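Putative esterase/lipase/thioesterase (Silicibacter sp., PDB 2PBL) adopts the alpha/beta-hydrolase fold and probably hydrolyses ester or thioester bonds, though its natural substrate is not known. Local coordinates at residues 53-57 with 122-127; 165-171 with 222-226. All blocks are in the same frame, centred on the assembly; numbering follows the deposited sequence.

Contact 1 (53-57 with 122-127); sequences FDLFL and AAAKEI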
# COMPACT_ATOMS: atom_id res chain seq x y z
N PHE A 53 0.92 7.49 -11.97
CA PHE A 53 1.02 7.89 -10.58
C PHE A 53 0.90 9.38 -10.43
O PHE A 53 1.17 10.15 -11.36
CB PHE A 53 2.31 7.40 -9.90
CG PHE A 53 3.59 8.03 -10.41
CD1 PHE A 53 4.20 7.59 -11.58
CD2 PHE A 53 4.24 9.00 -9.67
CE1 PHE A 53 5.37 8.18 -12.04
CE2 PHE A 53 5.44 9.57 -10.09
CZ PHE A 53 6.01 9.14 -11.29
N ASP A 54 0.43 9.77 -9.25
CA ASP A 54 0.33 11.15 -8.87
C ASP A 54 1.54 11.43 -7.96
O ASP A 54 1.99 10.58 -7.18
CB ASP A 54 -0.98 11.44 -8.15
CG ASP A 54 -2.22 11.38 -9.08
OD1 ASP A 54 -2.13 11.42 -10.33
OD2 ASP A 54 -3.32 11.28 -8.51
N LEU A 55 2.11 12.60 -8.15
CA LEU A 55 3.24 13.07 -7.37
C LEU A 55 2.89 14.42 -6.74
O LEU A 55 2.66 15.42 -7.43
CB LEU A 55 4.49 13.16 -8.22
CG LEU A 55 5.78 13.51 -7.52
CD1 LEU A 55 6.16 12.48 -6.43
CD2 LEU A 55 6.88 13.56 -8.57
N PHE A 56 2.84 14.39 -5.42
CA PHE A 56 2.54 15.56 -4.61
C PHE A 56 3.83 16.08 -4.00
O PHE A 56 4.51 15.37 -3.25
CB PHE A 56 1.48 15.26 -3.55
CG PHE A 56 0.23 14.66 -4.14
CD1 PHE A 56 -0.57 15.43 -4.97
CD2 PHE A 56 -0.08 13.33 -3.94
CE1 PHE A 56 -1.67 14.87 -5.57
CE2 PHE A 56 -1.19 12.77 -4.56
CZ PHE A 56 -1.98 13.55 -5.35
N LEU A 57 4.13 17.35 -4.27
CA LEU A 57 5.37 17.98 -3.84
C LEU A 57 5.13 18.85 -2.65
O LEU A 57 4.09 19.54 -2.61
CB LEU A 57 5.90 18.87 -4.95
CG LEU A 57 6.13 18.14 -6.27
CD1 LEU A 57 6.47 19.08 -7.37
CD2 LEU A 57 7.20 17.07 -6.15
N ALA A 122 10.09 4.71 -11.22
CA ALA A 122 9.82 6.00 -11.86
C ALA A 122 9.72 7.16 -10.86
O ALA A 122 10.33 8.22 -11.04
CB ALA A 122 8.56 5.90 -12.68
N ALA A 123 8.98 6.95 -9.78
CA ALA A 123 8.90 8.00 -8.76
C ALA A 123 10.29 8.32 -8.18
O ALA A 123 10.59 9.48 -7.92
CB ALA A 123 7.91 7.63 -7.67
N ALA A 124 11.13 7.29 -8.01
CA ALA A 124 12.49 7.42 -7.46
C ALA A 124 13.44 8.21 -8.38
O ALA A 124 14.47 8.68 -7.92
CB ALA A 124 13.07 6.08 -7.17
N LYS A 125 13.09 8.32 -9.66
CA LYS A 125 13.83 9.19 -10.60
C LYS A 125 13.41 10.65 -10.44
O LYS A 125 14.17 11.57 -10.76
CB LYS A 125 13.59 8.74 -12.03
CG LYS A 125 14.17 7.36 -12.24
CD LYS A 125 14.08 6.86 -13.66
CE LYS A 125 14.67 5.45 -13.71
NZ LYS A 125 14.33 4.79 -14.96
N GLU A 126 12.20 10.88 -9.96
CA GLU A 126 11.68 12.24 -9.83
C GLU A 126 12.14 12.94 -8.56
O GLU A 126 12.39 14.15 -8.56
CB GLU A 126 10.16 12.20 -9.85
CG GLU A 126 9.60 11.69 -11.09
CD GLU A 126 9.87 12.61 -12.23
OE1 GLU A 126 9.76 13.83 -12.04
OE2 GLU A 126 10.19 12.13 -13.32
N ILE A 127 12.27 12.16 -7.51
CA ILE A 127 12.61 12.64 -6.22
C ILE A 127 13.91 12.00 -5.72
O ILE A 127 14.06 10.77 -5.70
CB ILE A 127 11.47 12.35 -5.22
CG1 ILE A 127 10.12 12.88 -5.72
CG2 ILE A 127 11.79 12.93 -3.85
CD1 ILE A 127 10.05 14.39 -5.81

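Contact 2 (165-171 with 222-226); sequences PISPLSD and QAIWL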
# COMPACT_ATOMS: atom_id res chain seq x y z
N PRO A 165 3.64 -1.63 5.94
CA PRO A 165 2.44 -2.26 5.37
C PRO A 165 1.34 -2.17 6.39
O PRO A 165 1.52 -2.59 7.54
CB PRO A 165 2.85 -3.74 5.25
CG PRO A 165 4.34 -3.75 5.39
CD PRO A 165 4.61 -2.69 6.35
N ILE A 166 0.25 -1.52 6.00
CA ILE A 166 -0.84 -1.25 6.87
C ILE A 166 -1.89 -2.31 6.55
O ILE A 166 -2.42 -2.37 5.43
CB ILE A 166 -1.39 0.15 6.61
CG1 ILE A 166 -0.27 1.23 6.76
CG2 ILE A 166 -2.55 0.40 7.54
CD1 ILE A 166 -0.68 2.67 6.15
N SER A 167 -2.19 -3.17 7.52
CA SER A 167 -3.18 -4.22 7.35
C SER A 167 -2.86 -5.04 6.09
O SER A 167 -3.73 -5.25 5.22
CB SER A 167 -4.56 -3.59 7.27
OG SER A 167 -4.71 -2.62 8.31
N PRO A 168 -1.62 -5.56 6.00
CA PRO A 168 -1.23 -6.28 4.80
C PRO A 168 -1.79 -7.72 4.63
O PRO A 168 -2.18 -8.41 5.59
CB PRO A 168 0.28 -6.42 4.98
CG PRO A 168 0.43 -6.55 6.50
CD PRO A 168 -0.52 -5.48 6.98
N LEU A 169 -1.83 -8.14 3.38
CA LEU A 169 -1.98 -9.56 3.05
C LEU A 169 -0.55 -10.09 2.90
O LEU A 169 0.14 -9.74 1.92
CB LEU A 169 -2.78 -9.72 1.77
CG LEU A 169 -4.19 -9.22 2.15
CD1 LEU A 169 -4.92 -8.50 1.08
CD2 LEU A 169 -4.98 -10.41 2.70
N SER A 170 -0.14 -10.99 3.81
CA SER A 170 1.23 -11.51 3.82
C SER A 170 1.39 -12.95 3.35
O SER A 170 2.49 -13.38 2.96
CB SER A 170 1.82 -11.38 5.22
OG SER A 170 1.11 -12.17 6.15
N ASP A 171 0.27 -13.67 3.38
CA ASP A 171 0.21 -15.04 2.98
C ASP A 171 -1.01 -15.08 2.10
O ASP A 171 -2.15 -14.81 2.55
CB ASP A 171 0.07 -15.91 4.22
CG ASP A 171 0.15 -17.40 3.90
OD1 ASP A 171 0.06 -17.80 2.72
OD2 ASP A 171 0.28 -18.17 4.86
N GLN A 222 -2.88 -12.16 9.41
CA GLN A 222 -2.03 -11.77 8.30
C GLN A 222 -0.88 -10.85 8.78
O GLN A 222 0.25 -10.97 8.33
CB GLN A 222 -2.86 -11.08 7.20
CG GLN A 222 -3.78 -12.00 6.40
CD GLN A 222 -3.06 -12.84 5.37
OE1 GLN A 222 -1.86 -12.72 5.16
NE2 GLN A 222 -3.81 -13.73 4.74
N ALA A 223 -1.17 -9.97 9.74
CA ALA A 223 -0.16 -9.04 10.25
C ALA A 223 0.91 -9.76 11.05
O ALA A 223 2.09 -9.60 10.79
CB ALA A 223 -0.82 -7.95 11.06
N ILE A 224 0.51 -10.54 12.05
CA ILE A 224 1.44 -11.26 12.90
C ILE A 224 2.24 -12.29 12.10
O ILE A 224 3.41 -12.56 12.43
CB ILE A 224 0.72 -11.88 14.14
CG1 ILE A 224 1.72 -12.43 15.17
CG2 ILE A 224 -0.20 -12.99 13.75
CD1 ILE A 224 2.52 -11.42 15.88
N TRP A 225 1.64 -12.89 11.06
CA TRP A 225 2.43 -13.76 10.21
C TRP A 225 3.63 -13.05 9.60
O TRP A 225 4.74 -13.64 9.59
CB TRP A 225 1.63 -14.45 9.13
CG TRP A 225 0.67 -15.46 9.67
CD1 TRP A 225 0.83 -16.25 10.79
CD2 TRP A 225 -0.58 -15.82 9.10
NE1 TRP A 225 -0.28 -17.05 10.95
CE2 TRP A 225 -1.16 -16.80 9.94
CE3 TRP A 225 -1.28 -15.41 7.98
CZ2 TRP A 225 -2.41 -17.38 9.66
CZ3 TRP A 225 -2.53 -15.98 7.70
CH2 TRP A 225 -3.08 -16.96 8.56
N LEU A 226 3.42 -11.81 9.14
CA LEU A 226 4.50 -11.01 8.54
C LEU A 226 5.54 -10.64 9.61
O LEU A 226 6.77 -10.75 9.42
CB LEU A 226 3.95 -9.75 7.82
CG LEU A 226 5.02 -9.01 6.98
CD1 LEU A 226 5.76 -9.93 6.03
CD2 LEU A 226 4.48 -7.80 6.23

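Contact 1 (53-57 with 122-127)
The phenyl ring of F53 is set against the last turn of helix 109-126, with the CG methylene of E126 at its edge, 4.4 Å from CZ. The methyls of A122 and A123 approach obliquely: A122 CB lies 4.0 Å from CE1 of F53, and A123 CB is as close to CE2. The ring thus reaches the helix by its outer carbons, and CZ also comes up to the backbone of A123. Alanine suits both helix positions because a methyl lets so broad a ring approach the backbone.

Farther along the strand, L55 has CG anti to its backbone N (chi1 -174°), which carries its two methyls out to the helix end. CD2 packs 3.8 Å from CB of E126, while CD1 meets CG1 of I127 tip to tip at 4.0 Å. L57, just past the strand, adds its CD2 methyl 3.9 Å from CD1 of I127. E126 gives only its aliphatic stem to this apolar layer; its carboxylate OE1 forms a salt bridge with R40.

No hydrogen bond joins the two segments, which are held by van der Waals packing. Locally, the axes of 53-56 and 122-126 come within 10.4 Å of each other at an angle of 25°, the nearly aligned packing usual for a helix lying on a sheet in an alpha/beta fold. Strand 52-56 is paired between strands 39-44 and 94-99, and A123 and I127 also touch A97 and A95 on the latter, so the helix end spans neighbouring strands.

Contact 2 (165-171 with 222-226)
The side-chain oxygen OE1 of Q222 is gripped by two successive backbone amides, S170 N at 2.8 Å and D171 N at 2.9 Å. They use it differently: D171 N lies in the carbonyl plane on a lone pair, whereas S170 N sits 40° out of that plane. The other end of the amide gives a third bond, from NE2 to D171 O at 3.0 Å, with the acceptor close to the amide plane. D171 is therefore read by both its backbone N and O, a pairing that glutamine suits because one flat group carries donor and acceptor. A bend at chi2 (-76°) brings this amide to the backbone of S170 and D171.

S170 returns a bond to the helix: its OG donates to Q222 O at 2.6 Å, in the carbonyl plane and on a lone pair. Its small side chain also lets CB pack 3.7 Å from CB of L226. On the apolar side of the contact, the CD2 methyl of L226 lies 4.1 Å from CG of P165 and also meets the ring of P168, while D171 CB comes obliquely to the indole of W225.

Nearby in the same loop, S167 OG bonds E215, a member of the probable Ser-His-Glu triad. Buried Q222 has its amide satisfied at both ends, NE2 also bonding Y8 OH; these bonds should fix its rotation and hold the loop after strand 160-166 to helix 217-230.

From the N terminus, strand 52-56 enters the sheet near one edge, and contact 1 closes when the chain, having laid down strands 64-69 and 94-99, returns along helix 109-126. Contact 2 opens only later, with strand 160-166, and closes after strand 206-212 when helix 217-230 arrives. The two loops therefore follow in series, neither enclosing nor crossing the other. Their centres are 26 Å apart, on opposite sides of the chain's centre, and their nearest atoms about 15 Å apart; the contacts do not touch, but both reach the same sheet. Contact 1 joins helix 109-126 to strand 52-56 by apolar side chains; contact 2 ties a loop leaving a later strand to a helix largely by hydrogen bonds.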